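Local coordinates for protein KLLA0E08119p (Kluyveromyces lactis, PDB 3VA7) that probably carboxylates urea to urea-1-carboxylate with biotin as carrier, at the expense of ATP, this chain being the urea carboxylase part of a longer two-activity enzyme, at residues K919-L930 and I1100-K1110. Numbering follows the deposited sequence.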
ATOM      1  N   LYS A 919     -25.104  11.971 -33.467  1.00 46.06           N
ATOM      2  CA  LYS A 919     -23.685  11.980 -33.801  1.00 46.35           C
ATOM      3  C   LYS A 919     -22.952  13.196 -33.173  1.00 45.39           C
ATOM      4  O   LYS A 919     -21.748  13.132 -32.951  1.00 46.25           O
ATOM      5  CB  LYS A 919     -23.472  11.799 -35.326  1.00 46.62           C
ATOM      6  CG  LYS A 919     -23.669  13.041 -36.178  1.00 50.56           C
ATOM      7  CD  LYS A 919     -24.007  12.726 -37.646  1.00 56.82           C
ATOM      8  CE  LYS A 919     -24.729  13.930 -38.348  1.00 61.22           C
ATOM      9  NZ  LYS A 919     -24.093  15.298 -38.089  1.00 63.21           N
ATOM     10  N   ASN A 920     -23.682  14.240 -32.782  1.00 44.03           N
ATOM     11  CA  ASN A 920     -23.037  15.459 -32.254  1.00 42.69           C
ATOM     12  C   ASN A 920     -22.777  15.566 -30.772  1.00 41.35           C
ATOM     13  O   ASN A 920     -22.610  16.693 -30.263  1.00 41.65           O
ATOM     14  CB  ASN A 920     -23.771  16.734 -32.710  1.00 43.22           C
ATOM     15  CG  ASN A 920     -23.918  16.820 -34.235  1.00 43.92           C
ATOM     16  OD1 ASN A 920     -23.536  15.902 -34.981  1.00 46.15           O
ATOM     17  ND2 ASN A 920     -24.511  17.901 -34.689  1.00 42.48           N
ATOM     18  N   TRP A 921     -22.706  14.425 -30.080  1.00 39.82           N
ATOM     19  CA  TRP A 921     -22.585  14.410 -28.611  1.00 37.58           C
ATOM     20  C   TRP A 921     -21.297  15.068 -28.071  1.00 38.01           C
ATOM     21  O   TRP A 921     -20.311  15.199 -28.800  1.00 38.56           O
ATOM     22  CB  TRP A 921     -22.724  12.986 -28.094  1.00 35.93           C
ATOM     23  CG  TRP A 921     -21.772  11.970 -28.708  1.00 33.23           C
ATOM     24  CD1 TRP A 921     -22.001  11.172 -29.816  1.00 28.68           C
ATOM     25  CD2 TRP A 921     -20.470  11.601 -28.220  1.00 27.36           C
ATOM     26  NE1 TRP A 921     -20.921  10.358 -30.043  1.00 24.99           N
ATOM     27  CE2 TRP A 921     -19.967  10.598 -29.086  1.00 25.27           C
ATOM     28  CE3 TRP A 921     -19.676  12.040 -27.157  1.00 27.74           C
ATOM     29  CZ2 TRP A 921     -18.701  10.028 -28.923  1.00 24.73           C
ATOM     30  CZ3 TRP A 921     -18.405  11.467 -26.982  1.00 25.68           C
ATOM     31  CH2 TRP A 921     -17.943  10.459 -27.861  1.00 26.19           C
ATOM     32  N   ASN A 922     -21.306  15.488 -26.811  1.00 37.88           N
ATOM     33  CA  ASN A 922     -20.075  15.871 -26.140  1.00 38.57           C
ATOM     34  C   ASN A 922     -19.954  15.333 -24.717  1.00 38.65           C
ATOM     35  O   ASN A 922     -20.922  14.878 -24.162  1.00 39.14           O
ATOM     36  CB  ASN A 922     -19.863  17.377 -26.172  1.00 39.60           C
ATOM     37  CG  ASN A 922     -21.037  18.146 -25.627  1.00 40.02           C
ATOM     38  OD1 ASN A 922     -21.911  18.531 -26.391  1.00 40.95           O
ATOM     39  ND2 ASN A 922     -21.072  18.374 -24.311  1.00 41.82           N
ATOM     40  N   VAL A 923     -18.746  15.340 -24.152  1.00 38.72           N
ATOM     41  CA  VAL A 923     -18.479  14.816 -22.797  1.00 38.25           C
ATOM     42  C   VAL A 923     -17.378  15.635 -22.161  1.00 37.69           C
ATOM     43  O   VAL A 923     -16.515  16.152 -22.844  1.00 38.01           O
ATOM     44  CB  VAL A 923     -17.973  13.335 -22.802  1.00 38.36           C
ATOM     45  CG1 VAL A 923     -19.054  12.397 -22.873  1.00 37.44           C
ATOM     46  CG2 VAL A 923     -17.026  13.080 -23.952  1.00 38.82           C
ATOM     47  N   LYS A 924     -17.403  15.757 -20.854  1.00 37.82           N
ATOM     48  CA  LYS A 924     -16.295  16.348 -20.126  1.00 38.73           C
ATOM     49  C   LYS A 924     -15.110  15.424 -20.379  1.00 38.48           C
ATOM     50  O   LYS A 924     -15.249  14.181 -20.369  1.00 39.11           O
ATOM     51  CB  LYS A 924     -16.609  16.416 -18.627  1.00 39.47           C
ATOM     52  CG  LYS A 924     -17.800  17.342 -18.214  1.00 43.45           C
ATOM     53  CD  LYS A 924     -17.371  18.543 -17.275  1.00 49.88           C
ATOM     54  CE  LYS A 924     -17.473  18.185 -15.745  1.00 51.07           C
ATOM     55  NZ  LYS A 924     -16.679  19.127 -14.842  1.00 55.75           N
ATOM     56  N   SER A 925     -13.957  16.011 -20.665  1.00 37.32           N
ATOM     57  CA  SER A 925     -12.754  15.218 -20.902  1.00 35.82           C
ATOM     58  C   SER A 925     -11.524  15.879 -20.301  1.00 34.25           C
ATOM     59  O   SER A 925     -11.164  16.988 -20.725  1.00 34.07           O
ATOM     60  CB  SER A 925     -12.554  15.052 -22.399  1.00 35.60           C
ATOM     61  OG  SER A 925     -11.449  14.220 -22.660  1.00 35.89           O
ATOM     62  N   LYS A 926     -10.905  15.222 -19.328  1.00 32.26           N
ATOM     63  CA  LYS A 926      -9.584  15.668 -18.793  1.00 32.22           C
ATOM     64  C   LYS A 926      -8.392  15.241 -19.685  1.00 30.42           C
ATOM     65  O   LYS A 926      -8.298  14.088 -20.105  1.00 30.88           O
ATOM     66  CB  LYS A 926      -9.338  15.235 -17.327  1.00 32.28           C
ATOM     67  CG  LYS A 926     -10.324  15.820 -16.314  1.00 34.65           C
ATOM     68  CD  LYS A 926      -9.928  15.574 -14.855  1.00 38.89           C
ATOM     69  CE  LYS A 926     -11.176  15.580 -13.920  1.00 40.18           C
ATOM     70  NZ  LYS A 926     -11.932  14.223 -13.870  1.00 40.74           N
ATOM     71  N   ILE A 927      -7.523  16.199 -19.990  1.00 28.82           N
ATOM     72  CA  ILE A 927      -6.328  16.004 -20.868  1.00 27.89           C
ATOM     73  C   ILE A 927      -5.082  15.946 -20.017  1.00 26.26           C
ATOM     74  O   ILE A 927      -4.707  16.931 -19.384  1.00 24.68           O
ATOM     75  CB  ILE A 927      -6.129  17.179 -21.910  1.00 27.57           C
ATOM     76  CG1 ILE A 927      -7.392  17.387 -22.745  1.00 28.26           C
ATOM     77  CG2 ILE A 927      -4.955  16.908 -22.829  1.00 25.48           C
ATOM     78  CD1 ILE A 927      -7.458  18.765 -23.312  1.00 30.17           C
ATOM     79  N   PHE A 928      -4.477  14.772 -20.004  1.00 26.06           N
ATOM     80  CA  PHE A 928      -3.269  14.514 -19.247  1.00 26.73           C
ATOM     81  C   PHE A 928      -2.063  14.543 -20.192  1.00 28.05           C
ATOM     82  O   PHE A 928      -2.050  13.829 -21.217  1.00 28.54           O
ATOM     83  CB  PHE A 928      -3.363  13.120 -18.581  1.00 27.17           C
ATOM     84  CG  PHE A 928      -4.258  13.074 -17.344  1.00 24.85           C
ATOM     85  CD1 PHE A 928      -5.638  13.078 -17.468  1.00 22.27           C
ATOM     86  CD2 PHE A 928      -3.704  13.063 -16.062  1.00 23.34           C
ATOM     87  CE1 PHE A 928      -6.499  13.060 -16.313  1.00 23.40           C
ATOM     88  CE2 PHE A 928      -4.549  13.049 -14.908  1.00 25.83           C
ATOM     89  CZ  PHE A 928      -5.957  13.029 -15.050  1.00 21.51           C
ATOM     90  N   LYS A 929      -1.047  15.335 -19.839  1.00 27.77           N
ATOM     91  CA  LYS A 929       0.238  15.270 -20.525  1.00 27.71           C
ATOM     92  C   LYS A 929       1.301  14.637 -19.633  1.00 27.82           C
ATOM     93  O   LYS A 929       1.707  15.212 -18.581  1.00 28.22           O
ATOM     94  CB  LYS A 929       0.655  16.671 -20.979  1.00 28.85           C
ATOM     95  CG  LYS A 929       0.023  17.006 -22.331  1.00 29.50           C
ATOM     96  CD  LYS A 929      -0.104  18.472 -22.550  1.00 31.54           C
ATOM     97  CE  LYS A 929      -0.860  18.689 -23.870  1.00 33.17           C
ATOM     98  NZ  LYS A 929      -1.054  20.158 -24.055  1.00 33.19           N
ATOM     99  N   LEU A 930       1.754  13.456 -20.040  1.00 26.72           N
ATOM    100  CA  LEU A 930       2.529  12.620 -19.145  1.00 27.18           C
ATOM    101  C   LEU A 930       3.922  12.297 -19.702  1.00 27.53           C
ATOM    102  O   LEU A 930       4.041  11.881 -20.875  1.00 29.13           O
ATOM    103  CB  LEU A 930       1.743  11.313 -18.907  1.00 28.10           C
ATOM    104  CG  LEU A 930       0.375  11.367 -18.182  1.00 28.00           C
ATOM    105  CD1 LEU A 930      -0.112   9.989 -17.918  1.00 25.13           C
ATOM    106  CD2 LEU A 930       0.505  12.118 -16.849  1.00 25.61           C
ATOM    107  N   ILE A1100       1.435  17.243 -12.127  1.00 32.74           N
ATOM    108  CA  ILE A1100       0.809  16.646 -13.279  1.00 32.36           C
ATOM    109  C   ILE A1100       0.093  17.658 -14.150  1.00 32.49           C
ATOM    110  O   ILE A1100      -0.683  18.451 -13.658  1.00 32.59           O
ATOM    111  CB  ILE A1100      -0.171  15.553 -12.876  1.00 31.67           C
ATOM    112  CG1 ILE A1100       0.521  14.645 -11.866  1.00 29.39           C
ATOM    113  CG2 ILE A1100      -0.663  14.803 -14.155  1.00 32.33           C
ATOM    114  CD1 ILE A1100       0.082  13.287 -11.914  1.00 24.72           C
ATOM    115  N   ASP A1101       0.338  17.589 -15.452  1.00 31.99           N
ATOM    116  CA  ASP A1101      -0.210  18.554 -16.343  1.00 32.46           C
ATOM    117  C   ASP A1101      -1.555  18.042 -16.753  1.00 32.32           C
ATOM    118  O   ASP A1101      -1.666  17.180 -17.639  1.00 33.47           O
ATOM    119  CB  ASP A1101       0.750  18.822 -17.538  1.00 32.87           C
ATOM    120  CG  ASP A1101       0.152  19.784 -18.626  1.00 35.49           C
ATOM    121  OD1 ASP A1101       0.946  20.332 -19.425  1.00 38.80           O
ATOM    122  OD2 ASP A1101      -1.088  19.986 -18.731  1.00 36.66           O
ATOM    123  N   VAL A1102      -2.581  18.582 -16.114  1.00 32.18           N
ATOM    124  CA  VAL A1102      -3.966  18.233 -16.397  1.00 32.52           C
ATOM    125  C   VAL A1102      -4.803  19.454 -16.637  1.00 33.80           C
ATOM    126  O   VAL A1102      -4.825  20.354 -15.806  1.00 32.70           O
ATOM    127  CB  VAL A1102      -4.705  17.576 -15.156  1.00 32.52           C
ATOM    128  CG1 VAL A1102      -5.662  16.540 -15.646  1.00 30.95           C
ATOM    129  CG2 VAL A1102      -3.750  17.010 -14.124  1.00 28.71           C
ATOM    130  N   GLU A1103      -5.572  19.422 -17.711  1.00 36.17           N
ATOM    131  CA  GLU A1103      -6.553  20.454 -18.017  1.00 39.11           C
ATOM    132  C   GLU A1103      -7.954  19.900 -18.183  1.00 39.87           C
ATOM    133  O   GLU A1103      -8.169  19.001 -18.981  1.00 39.54           O
ATOM    134  CB  GLU A1103      -6.167  21.208 -19.311  1.00 39.22           C
ATOM    135  CG  GLU A1103      -4.893  22.038 -19.158  1.00 44.36           C
ATOM    136  CD  GLU A1103      -4.981  23.064 -18.004  1.00 49.91           C
ATOM    137  OE1 GLU A1103      -6.084  23.648 -17.820  1.00 54.27           O
ATOM    138  OE2 GLU A1103      -3.967  23.293 -17.293  1.00 47.64           O
ATOM    139  N   GLU A1104      -8.921  20.473 -17.482  1.00 42.14           N
ATOM    140  CA  GLU A1104     -10.325  20.127 -17.747  1.00 45.08           C
ATOM    141  C   GLU A1104     -10.740  20.644 -19.104  1.00 44.79           C
ATOM    142  O   GLU A1104     -10.605  21.824 -19.373  1.00 45.58           O
ATOM    143  CB  GLU A1104     -11.233  20.755 -16.715  1.00 45.63           C
ATOM    144  CG  GLU A1104     -12.141  19.750 -16.028  1.00 53.07           C
ATOM    145  CD  GLU A1104     -12.413  20.168 -14.573  1.00 63.49           C
ATOM    146  OE1 GLU A1104     -12.615  21.395 -14.339  1.00 66.11           O
ATOM    147  OE2 GLU A1104     -12.405  19.293 -13.660  1.00 66.80           O
ATOM    148  N   SER A1105     -11.246  19.789 -19.971  1.00 44.22           N
ATOM    149  CA  SER A1105     -11.955  20.336 -21.094  1.00 43.80           C
ATOM    150  C   SER A1105     -13.151  19.476 -21.555  1.00 42.95           C
ATOM    151  O   SER A1105     -13.735  18.782 -20.727  1.00 43.28           O
ATOM    152  CB  SER A1105     -10.993  20.746 -22.207  1.00 44.47           C
ATOM    153  OG  SER A1105     -10.562  19.612 -22.917  1.00 47.02           O
ATOM    154  N   ILE A1106     -13.527  19.574 -22.838  1.00 41.52           N
ATOM    155  CA  ILE A1106     -14.734  18.974 -23.378  1.00 41.50           C
ATOM    156  C   ILE A1106     -14.372  18.293 -24.730  1.00 40.84           C
ATOM    157  O   ILE A1106     -13.876  18.945 -25.627  1.00 41.31           O
ATOM    158  CB  ILE A1106     -15.881  20.071 -23.663  1.00 42.22           C
ATOM    159  CG1 ILE A1106     -16.442  20.759 -22.404  1.00 42.84           C
ATOM    160  CG2 ILE A1106     -17.067  19.464 -24.404  1.00 43.93           C
ATOM    161  CD1 ILE A1106     -15.687  22.066 -21.972  1.00 47.35           C
ATOM    162  N   PHE A1107     -14.638  17.003 -24.897  1.00 38.92           N
ATOM    163  CA  PHE A1107     -14.513  16.382 -26.204  1.00 37.47           C
ATOM    164  C   PHE A1107     -15.820  16.427 -26.998  1.00 38.17           C
ATOM    165  O   PHE A1107     -16.884  15.944 -26.545  1.00 38.68           O
ATOM    166  CB  PHE A1107     -14.089  14.950 -26.044  1.00 36.18           C
ATOM    167  CG  PHE A1107     -14.024  14.205 -27.320  1.00 34.27           C
ATOM    168  CD1 PHE A1107     -12.843  14.218 -28.084  1.00 30.27           C
ATOM    169  CD2 PHE A1107     -15.141  13.466 -27.778  1.00 31.08           C
ATOM    170  CE1 PHE A1107     -12.768  13.491 -29.287  1.00 30.17           C
ATOM    171  CE2 PHE A1107     -15.080  12.731 -28.988  1.00 30.65           C
ATOM    172  CZ  PHE A1107     -13.880  12.748 -29.749  1.00 29.63           C
ATOM    173  N   ASP A1108     -15.745  16.948 -28.207  1.00 38.12           N
ATOM    174  CA  ASP A1108     -16.940  17.237 -28.958  1.00 38.88           C
ATOM    175  C   ASP A1108     -17.037  16.344 -30.155  1.00 38.91           C
ATOM    176  O   ASP A1108     -16.236  16.434 -31.056  1.00 40.09           O
ATOM    177  CB  ASP A1108     -16.880  18.701 -29.383  1.00 39.24           C
ATOM    178  CG  ASP A1108     -18.186  19.195 -29.972  1.00 41.17           C
ATOM    179  OD1 ASP A1108     -18.751  18.513 -30.862  1.00 41.67           O
ATOM    180  OD2 ASP A1108     -18.644  20.272 -29.520  1.00 42.98           O
ATOM    181  N   HIS A1109     -18.003  15.464 -30.224  1.00 39.99           N
ATOM    182  CA  HIS A1109     -17.925  14.519 -31.340  1.00 41.43           C
ATOM    183  C   HIS A1109     -18.173  15.215 -32.678  1.00 42.22           C
ATOM    184  O   HIS A1109     -17.752  14.724 -33.727  1.00 42.09           O
ATOM    185  CB  HIS A1109     -18.878  13.353 -31.148  1.00 41.02           C
ATOM    186  CG  HIS A1109     -18.567  12.177 -32.007  1.00 42.04           C
ATOM    187  ND1 HIS A1109     -17.360  11.506 -31.938  1.00 44.62           N
ATOM    188  CD2 HIS A1109     -19.298  11.533 -32.948  1.00 43.29           C
ATOM    189  CE1 HIS A1109     -17.364  10.497 -32.797  1.00 42.51           C
ATOM    190  NE2 HIS A1109     -18.529  10.486 -33.417  1.00 44.29           N
ATOM    191  N   LYS A1110     -18.899  16.343 -32.629  1.00 43.58           N
ATOM    192  CA  LYS A1110     -19.230  17.107 -33.820  1.00 44.30           C
ATOM    193  C   LYS A1110     -17.925  17.675 -34.348  1.00 44.61           C
ATOM    194  O   LYS A1110     -17.679  17.621 -35.544  1.00 45.41           O
ATOM    195  CB  LYS A1110     -20.231  18.236 -33.523  1.00 44.95           C
ATOM    196  CG  LYS A1110     -20.551  19.217 -34.697  1.00 45.50           C
ATOM    197  CD  LYS A1110     -21.163  20.537 -34.173  1.00 49.71           C
ATOM    198  CE  LYS A1110     -21.750  21.487 -35.285  1.00 51.03           C
ATOM    199  NZ  LYS A1110     -22.795  20.849 -36.150  1.00 50.10           N
TER
HETATM  200  O   HOH W   1       2.602  15.896 -16.109  1.00 35.10           O
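Val923, Ser925 and Ile927 bond through their backbones to Phe1107, Ser1105 and Glu1103, each pair joined in both directions as antiparallel hydrogen-bonded pairs. Ser925 N reaches Ser1105 O at 2.8 Å. One further backbone bond follows beyond the ladder, where the helix begins: His1109 N to Trp921 O, 2.7 Å. At the far end a water accepts from Asp1101 N and donates to Lys929 O, bridging the strands.

Aromatic contacts close the other end. The five-membered ring of Trp921 and the His1109 ring form an offset stack, centroids 4.4 Å apart and planes 9° from parallel, with His1109 CB seated over the same indole face. Trp921 CG stands between its own backbone N and carbonyl carbon (chi1 55°), which swings the indole over the start of helix 1109-1117. The broad ring suits this place because its six-membered part also meets Phe1107 obliquely, CH2 to CE2 at 3.8 Å, while NE1 bonds to Asn860 and Tyr863 stacks on the indole. Without the indole, as with an alanine here, His1109 would probably lose its stacking partner and Asn860 its N-H donor, and a gap would be likely to open beside Phe1107.

Aliphatic groups serve the opposite end: Val1102 CG1 makes a CH-pi contact over the centre of the Phe928 ring, 3.6 Å from its centroid, and a beta-branched aliphatic side chain suits the place because it offers a methyl to the ring. Ile1100 CG2 touches both Phe928 CD2 and Leu930 CD2.

Where the strand turns into the helix, Asp1108 is the N-cap; its OD1 accepts from Glu1111 N and, weakly, from Lys1110 N. Strand 922-934 also pairs in parallel with 1075-1081, so 1101-1108 extends a mixed sheet of the carboxyltransferase region as an antiparallel neighbour leading directly into a helix.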